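Local structure of uncharacterized protein (Actinomyces odontolyticus, 4MJG) at residues Ser30-Pro35 against Asn87-Ala92; Val66-Val71 against Glu155-Gly160. The protein is of unknown function, belongs to the DUF4853 family, and is probably made as a lipoprotein anchored to the cell membrane. All coordinates share one frame; numbering follows the deposited sequence.

Contact 1. Residues Ser30-Pro35 against Asn87-Ala92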
ATOM      1  N   SER A  30       5.644  -0.224  -1.172  1.00 80.21           N
ATOM      2  CA  SER A  30       5.524  -0.954   0.090  1.00 80.37           C
ATOM      3  C   SER A  30       6.471  -0.415   1.178  1.00 78.68           C
ATOM      4  O   SER A  30       6.172  -0.506   2.370  1.00 86.51           O
ATOM      5  CB  SER A  30       5.776  -2.448  -0.152  1.00 78.65           C
ATOM      6  OG  SER A  30       4.972  -2.944  -1.220  1.00 68.82           O
ATOM      7  N   SER A  31       7.598   0.159   0.763  1.00 73.96           N
ATOM      8  CA  SER A  31       8.596   0.680   1.705  1.00 83.38           C
ATOM      9  C   SER A  31       8.078   1.794   2.630  1.00 90.02           C
ATOM     10  O   SER A  31       8.581   1.955   3.746  1.00104.06           O
ATOM     11  CB  SER A  31       9.827   1.192   0.946  1.00 83.66           C
ATOM     12  OG  SER A  31       9.626   2.516   0.472  1.00 75.79           O
ATOM     13  N   VAL A  32       7.078   2.554   2.183  1.00 84.61           N
ATOM     14  CA  VAL A  32       6.603   3.719   2.955  1.00 81.83           C
ATOM     15  C   VAL A  32       5.868   3.357   4.252  1.00 71.62           C
ATOM     16  O   VAL A  32       5.641   4.225   5.099  1.00 69.12           O
ATOM     17  CB  VAL A  32       5.688   4.646   2.122  1.00 83.66           C
ATOM     18  CG1 VAL A  32       6.382   5.063   0.834  1.00 90.83           C
ATOM     19  CG2 VAL A  32       4.342   3.986   1.845  1.00 78.92           C
ATOM     20  N   ALA A  33       5.483   2.092   4.398  1.00 64.30           N
ATOM     21  CA  ALA A  33       4.908   1.606   5.652  1.00 62.24           C
ATOM     22  C   ALA A  33       5.958   1.526   6.751  1.00 62.48           C
ATOM     23  O   ALA A  33       5.647   1.728   7.926  1.00 64.31           O
ATOM     24  CB  ALA A  33       4.268   0.242   5.447  1.00 58.50           C
ATOM     25  N   VAL A  34       7.199   1.242   6.363  1.00 62.71           N
ATOM     26  CA  VAL A  34       8.266   0.951   7.326  1.00 68.75           C
ATOM     27  C   VAL A  34       8.446   2.050   8.384  1.00 75.10           C
ATOM     28  O   VAL A  34       8.452   1.747   9.578  1.00 82.04           O
ATOM     29  CB  VAL A  34       9.610   0.663   6.618  1.00 69.88           C
ATOM     30  CG1 VAL A  34      10.740   0.547   7.632  1.00 73.12           C
ATOM     31  CG2 VAL A  34       9.501  -0.607   5.785  1.00 72.99           C
ATOM     32  N   PRO A  35       8.581   3.323   7.961  1.00 73.09           N
ATOM     33  CA  PRO A  35       8.696   4.385   8.964  1.00 73.57           C
ATOM     34  C   PRO A  35       7.571   4.389  10.008  1.00 76.82           C
ATOM     35  O   PRO A  35       7.812   4.732  11.169  1.00 84.27           O
ATOM     36  CB  PRO A  35       8.648   5.666   8.128  1.00 72.10           C
ATOM     37  CG  PRO A  35       9.154   5.259   6.792  1.00 72.22           C
ATOM     38  CD  PRO A  35       8.681   3.852   6.589  1.00 70.43           C
ATOM     39  N   ASN A  87       8.179  12.594   5.866  1.00 88.13           N
ATOM     40  CA  ASN A  87       8.836  11.431   5.278  1.00 91.65           C
ATOM     41  C   ASN A  87       8.322  11.155   3.858  1.00 89.92           C
ATOM     42  O   ASN A  87       8.373  10.023   3.370  1.00 82.14           O
ATOM     43  CB  ASN A  87       8.613  10.217   6.188  1.00 93.05           C
ATOM     44  CG  ASN A  87       9.817   9.293   6.246  1.00 95.65           C
ATOM     45  OD1 ASN A  87      10.432   8.988   5.225  1.00 99.54           O
ATOM     46  ND2 ASN A  87      10.155   8.838   7.446  1.00 98.52           N
ATOM     47  N   LYS A  88       7.843  12.203   3.194  1.00 96.31           N
ATOM     48  CA  LYS A  88       7.218  12.078   1.877  1.00 94.71           C
ATOM     49  C   LYS A  88       8.236  11.663   0.809  1.00 88.49           C
ATOM     50  O   LYS A  88       9.287  12.286   0.699  1.00 85.79           O
ATOM     51  CB  LYS A  88       6.574  13.415   1.498  1.00101.44           C
ATOM     52  CG  LYS A  88       5.911  13.456   0.130  1.00102.91           C
ATOM     53  CD  LYS A  88       5.122  14.746  -0.063  1.00107.52           C
ATOM     54  CE  LYS A  88       6.013  15.939  -0.378  1.00106.27           C
ATOM     55  NZ  LYS A  88       6.582  15.874  -1.753  1.00106.30           N
ATOM     56  N   PRO A  89       7.926  10.615   0.018  1.00 87.90           N
ATOM     57  CA  PRO A  89       8.822  10.154  -1.048  1.00 89.62           C
ATOM     58  C   PRO A  89       8.724  10.997  -2.316  1.00 88.12           C
ATOM     59  O   PRO A  89       7.713  11.668  -2.536  1.00 83.27           O
ATOM     60  CB  PRO A  89       8.327   8.734  -1.326  1.00 86.82           C
ATOM     61  CG  PRO A  89       6.870   8.798  -1.033  1.00 87.63           C
ATOM     62  CD  PRO A  89       6.701   9.798   0.085  1.00 86.92           C
ATOM     63  N   ASP A  90       9.765  10.936  -3.144  1.00 92.90           N
ATOM     64  CA  ASP A  90       9.868  11.765  -4.351  1.00 95.06           C
ATOM     65  C   ASP A  90       8.760  11.507  -5.365  1.00 88.77           C
ATOM     66  O   ASP A  90       8.277  12.441  -6.003  1.00 88.85           O
ATOM     67  CB  ASP A  90      11.231  11.568  -5.030  1.00102.02           C
ATOM     68  CG  ASP A  90      12.372  12.226  -4.269  1.00105.81           C
ATOM     69  OD1 ASP A  90      12.113  12.974  -3.299  1.00 98.66           O
ATOM     70  OD2 ASP A  90      13.540  11.998  -4.648  1.00115.42           O
ATOM     71  N   TRP A  91       8.357  10.247  -5.510  1.00 85.05           N
ATOM     72  CA  TRP A  91       7.304   9.883  -6.470  1.00 83.93           C
ATOM     73  C   TRP A  91       5.910  10.432  -6.120  1.00 82.34           C
ATOM     74  O   TRP A  91       4.993  10.358  -6.954  1.00 80.43           O
ATOM     75  CB  TRP A  91       7.231   8.356  -6.658  1.00 83.11           C
ATOM     76  CG  TRP A  91       7.053   7.567  -5.387  1.00 81.09           C
ATOM     77  CD1 TRP A  91       8.029   6.927  -4.678  1.00 81.48           C
ATOM     78  CD2 TRP A  91       5.824   7.330  -4.681  1.00 75.49           C
ATOM     79  NE1 TRP A  91       7.487   6.313  -3.575  1.00 81.80           N
ATOM     80  CE2 TRP A  91       6.137   6.543  -3.555  1.00 77.17           C
ATOM     81  CE3 TRP A  91       4.493   7.711  -4.891  1.00 73.30           C
ATOM     82  CZ2 TRP A  91       5.168   6.131  -2.638  1.00 73.36           C
ATOM     83  CZ3 TRP A  91       3.530   7.298  -3.980  1.00 76.92           C
ATOM     84  CH2 TRP A  91       3.874   6.516  -2.866  1.00 74.05           C
ATOM     85  N   ALA A  92       5.751  10.964  -4.903  1.00 74.49           N
ATOM     86  CA  ALA A  92       4.461  11.473  -4.428  1.00 74.47           C
ATOM     87  C   ALA A  92       4.242  12.927  -4.830  1.00 75.30           C
ATOM     88  O   ALA A  92       4.866  13.827  -4.269  1.00 74.28           O
ATOM     89  CB  ALA A  92       4.364  11.334  -2.915  1.00 75.50           C
TER

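Contact 2. Residues Val66-Val71 against Glu155-Gly160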
ATOM      1  N   VAL A  66      -3.671  -3.764  -6.156  1.00 54.90           N
ATOM      2  CA  VAL A  66      -3.802  -3.475  -4.737  1.00 49.29           C
ATOM      3  C   VAL A  66      -2.653  -4.196  -4.046  1.00 49.30           C
ATOM      4  O   VAL A  66      -2.489  -5.406  -4.215  1.00 57.03           O
ATOM      5  CB  VAL A  66      -5.144  -3.995  -4.175  1.00 48.30           C
ATOM      6  CG1 VAL A  66      -5.202  -3.824  -2.664  1.00 44.03           C
ATOM      7  CG2 VAL A  66      -6.320  -3.297  -4.849  1.00 48.49           C
ATOM      8  N   GLY A  67      -1.858  -3.467  -3.274  1.00 46.14           N
ATOM      9  CA  GLY A  67      -0.675  -4.046  -2.633  1.00 47.53           C
ATOM     10  C   GLY A  67      -0.980  -4.725  -1.313  1.00 48.93           C
ATOM     11  O   GLY A  67      -2.144  -4.938  -0.959  1.00 47.22           O
ATOM     12  N   TYR A  68       0.077  -5.073  -0.584  1.00 50.10           N
ATOM     13  CA  TYR A  68      -0.070  -5.620   0.762  1.00 45.53           C
ATOM     14  C   TYR A  68      -0.757  -4.602   1.635  1.00 47.84           C
ATOM     15  O   TYR A  68      -0.614  -3.395   1.430  1.00 59.73           O
ATOM     16  CB  TYR A  68       1.289  -5.955   1.373  1.00 49.73           C
ATOM     17  CG  TYR A  68       1.872  -7.261   0.895  1.00 49.66           C
ATOM     18  CD1 TYR A  68       1.603  -8.455   1.561  1.00 49.40           C
ATOM     19  CD2 TYR A  68       2.705  -7.300  -0.207  1.00 48.74           C
ATOM     20  CE1 TYR A  68       2.140  -9.654   1.132  1.00 47.74           C
ATOM     21  CE2 TYR A  68       3.243  -8.489  -0.643  1.00 53.32           C
ATOM     22  CZ  TYR A  68       2.955  -9.663   0.031  1.00 51.13           C
ATOM     23  OH  TYR A  68       3.490 -10.841  -0.410  1.00 53.71           O
ATOM     24  N   THR A  69      -1.530  -5.092   2.595  1.00 51.10           N
ATOM     25  CA  THR A  69      -2.094  -4.240   3.621  1.00 49.73           C
ATOM     26  C   THR A  69      -1.371  -4.590   4.910  1.00 48.35           C
ATOM     27  O   THR A  69      -1.403  -5.739   5.332  1.00 44.07           O
ATOM     28  CB  THR A  69      -3.599  -4.480   3.778  1.00 50.85           C
ATOM     29  OG1 THR A  69      -4.262  -4.220   2.526  1.00 49.47           O
ATOM     30  CG2 THR A  69      -4.171  -3.578   4.858  1.00 49.92           C
ATOM     31  N   THR A  70      -0.674  -3.618   5.496  1.00 51.04           N
ATOM     32  CA  THR A  70       0.050  -3.843   6.745  1.00 53.52           C
ATOM     33  C   THR A  70      -0.461  -2.930   7.838  1.00 56.69           C
ATOM     34  O   THR A  70      -0.955  -1.837   7.565  1.00 65.00           O
ATOM     35  CB  THR A  70       1.570  -3.643   6.591  1.00 52.61           C
ATOM     36  OG1 THR A  70       1.859  -2.291   6.215  1.00 51.35           O
ATOM     37  CG2 THR A  70       2.117  -4.584   5.547  1.00 55.47           C
ATOM     38  N   VAL A  71      -0.327  -3.390   9.080  1.00 60.64           N
ATOM     39  CA  VAL A  71      -0.895  -2.706  10.231  1.00 58.72           C
ATOM     40  C   VAL A  71       0.168  -2.470  11.297  1.00 61.65           C
ATOM     41  O   VAL A  71       0.831  -3.407  11.737  1.00 72.22           O
ATOM     42  CB  VAL A  71      -2.058  -3.521  10.830  1.00 54.56           C
ATOM     43  CG1 VAL A  71      -2.581  -2.872  12.103  1.00 53.80           C
ATOM     44  CG2 VAL A  71      -3.179  -3.637   9.812  1.00 54.63           C
ATOM     45  N   GLU A 155       8.931 -11.099   1.061  1.00 75.77           N
ATOM     46  CA  GLU A 155      10.380 -10.897   1.075  1.00 84.10           C
ATOM     47  C   GLU A 155      10.747  -9.782   0.102  1.00 84.95           C
ATOM     48  O   GLU A 155      11.469  -8.845   0.456  1.00 89.31           O
ATOM     49  CB  GLU A 155      11.132 -12.177   0.666  1.00 96.41           C
ATOM     50  CG  GLU A 155      10.715 -13.463   1.373  1.00105.24           C
ATOM     51  CD  GLU A 155      10.833 -13.386   2.885  1.00113.83           C
ATOM     52  OE1 GLU A 155      11.785 -12.751   3.394  1.00124.07           O
ATOM     53  OE2 GLU A 155       9.974 -13.982   3.566  1.00112.04           O
ATOM     54  N   GLU A 156      10.236  -9.900  -1.124  1.00 83.40           N
ATOM     55  CA  GLU A 156      10.561  -8.979  -2.215  1.00 83.58           C
ATOM     56  C   GLU A 156       9.890  -7.620  -2.059  1.00 78.30           C
ATOM     57  O   GLU A 156      10.470  -6.598  -2.428  1.00 84.49           O
ATOM     58  CB  GLU A 156      10.152  -9.590  -3.558  1.00 80.35           C
ATOM     59  CG  GLU A 156      10.932 -10.845  -3.926  1.00 80.37           C
ATOM     60  CD  GLU A 156      10.219 -11.719  -4.941  1.00 79.09           C
ATOM     61  OE1 GLU A 156       9.258 -11.248  -5.586  1.00 78.74           O
ATOM     62  OE2 GLU A 156      10.628 -12.888  -5.094  1.00 81.28           O
ATOM     63  N   ALA A 157       8.672  -7.612  -1.524  1.00 70.76           N
ATOM     64  CA  ALA A 157       7.921  -6.371  -1.330  1.00 70.15           C
ATOM     65  C   ALA A 157       8.533  -5.471  -0.254  1.00 72.18           C
ATOM     66  O   ALA A 157       8.423  -4.251  -0.328  1.00 78.15           O
ATOM     67  CB  ALA A 157       6.473  -6.684  -0.991  1.00 68.04           C
ATOM     68  N   PHE A 158       9.188  -6.078   0.733  1.00 72.14           N
ATOM     69  CA  PHE A 158       9.781  -5.347   1.855  1.00 70.20           C
ATOM     70  C   PHE A 158      11.246  -5.762   2.033  1.00 74.78           C
ATOM     71  O   PHE A 158      11.579  -6.458   2.994  1.00 68.42           O
ATOM     72  CB  PHE A 158       8.988  -5.634   3.140  1.00 67.30           C
ATOM     73  CG  PHE A 158       7.543  -5.219   3.074  1.00 56.44           C
ATOM     74  CD1 PHE A 158       6.587  -6.068   2.533  1.00 56.07           C
ATOM     75  CD2 PHE A 158       7.138  -3.986   3.558  1.00 54.44           C
ATOM     76  CE1 PHE A 158       5.253  -5.692   2.469  1.00 52.71           C
ATOM     77  CE2 PHE A 158       5.801  -3.607   3.500  1.00 54.68           C
ATOM     78  CZ  PHE A 158       4.858  -4.460   2.953  1.00 49.59           C
ATOM     79  N   PRO A 159      12.125  -5.326   1.107  1.00 82.34           N
ATOM     80  CA  PRO A 159      13.514  -5.803   1.002  1.00 83.44           C
ATOM     81  C   PRO A 159      14.304  -5.834   2.315  1.00 91.22           C
ATOM     82  O   PRO A 159      14.961  -6.831   2.612  1.00 93.02           O
ATOM     83  CB  PRO A 159      14.153  -4.805   0.034  1.00 85.66           C
ATOM     84  CG  PRO A 159      13.030  -4.318  -0.803  1.00 86.50           C
ATOM     85  CD  PRO A 159      11.823  -4.302   0.088  1.00 83.21           C
ATOM     86  N   GLY A 160      14.236  -4.759   3.094  1.00 96.94           N
ATOM     87  CA  GLY A 160      15.015  -4.656   4.333  1.00106.81           C
ATOM     88  C   GLY A 160      14.462  -5.432   5.518  1.00108.79           C
ATOM     89  O   GLY A 160      15.052  -5.421   6.602  1.00120.53           O
TER

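Contact 1. Residues Ser30-Pro35 against Asn87-Ala92
Apolar contact between Val32 and the pair Pro89 and Trp91 makes up slightly more than half of the buried surface. The CG1 methyl of Val32 meets the benzo rim of the indole at Trp91 CZ2, 3.8 Å away, arriving at the ring edge and near its plane, not over a face. The same methyl also reaches Pro89, with CG1 of Val32 4.2 Å from Pro89 CG. In Val32, CG1 stands beside the backbone N and anti to the carbonyl carbon (chi1 -54°), which carries this methyl toward the 87-92 loop.

Within that loop the two rings pack on each other. Pro89 CG stands 3.3 Å above the mean plane of the indole, offset toward its rim. Ala92 CB sits over the same face. The type I turn from Pro89 to Ala92, closed by Ala92 N to Pro89 O at 3.2 Å, sets Trp91 two residues on from Pro89, and its chi1 of 55° folds the indole back against the proline ring.

A second, mixed contact joins Pro35 to Asn87. The pyrrolidine ring comes up against the amide nitrogen, with Pro35 CB 3.6 Å from Asn87 ND2. This is van der Waals packing, as the carbons offer the amide no acceptor.

Beneath the loop, Pro89 and Trp91 rest on Leu111 of strand 107-113, while Val32 and Trp91 both touch Val119 of strand 118-123. A bound glycerol, probably from the crystallisation liquor, lies about 4 Å from the Trp91 side chain.

No hydrogen bond crosses between the segments and the shared buried surface is a modest 146 Å², which implies that van der Waals packing, apolar at Val32 and against an amide at Pro35, rather than directional polar bonding, joins the helix 26-31/helix 34-40 connection to the loop before strand 92-97.

Contact 2. Residues Val66-Val71 against Glu155-Gly160
Tyr68 and Ala157 bring the backbones closest, their CA atoms 8.3 Å apart, where the chain entering the second part of strand 62-73 faces the C-terminal end of helix 154-157; Phe158 is the first residue to leave helical geometry.

The two aromatic side chains form an offset edge-to-face pair, the edge of Phe158 directed at the face of Tyr68. Ring centroids are 5.8 Å apart and the planes are inclined at 70°. The leading atom is Phe158 CE1, which lies 4.0 Å from Tyr68 CD2. Tyr68 CG stands beside its backbone N (chi1 -80°), which places the ring beside the last turn of the helix, where CE2 of the tyrosine comes to 3.7 Å from the CB methyl of Ala157. The phenol reaches farther, and its OH is hydrogen-bonded to Pro152 O, just ahead of the helix.

Phe158 also bridges to the next residue of the strand that faces 155-160, its CZ lying 3.8 Å from the CG2 methyl of Thr70. The two side chains approach from opposite directions.

With no hydrogen bond between the segments, the contact is a largely buried aromatic and methyl cluster, consistent with an alpha+beta fold in which a short helix and the turn after it pack on one face of an antiparallel sheet.

How the contacts relate
From the N terminus, the chain runs through residues 30-35, the strand segment 66-71, the loop 87-92 and finally 155-160, so the two contacts cross rather than nest. Contact 1 closes a loop of 51 intervening residues, joining the early helices to the approach of edge strand 92-97. Contact 2 closes one of 83, returning the short helix 154-157 to inner strand 62-73. Their centres are 12 Å apart and they touch directly: Ser30 CB packs against Ala157 O, and Ala33 CB lies 3.6 Å from Thr70 OG1. Residues 30-35 therefore connect the two, linking the loop 87-92 with the layer formed by helix 154-157 over the sheet.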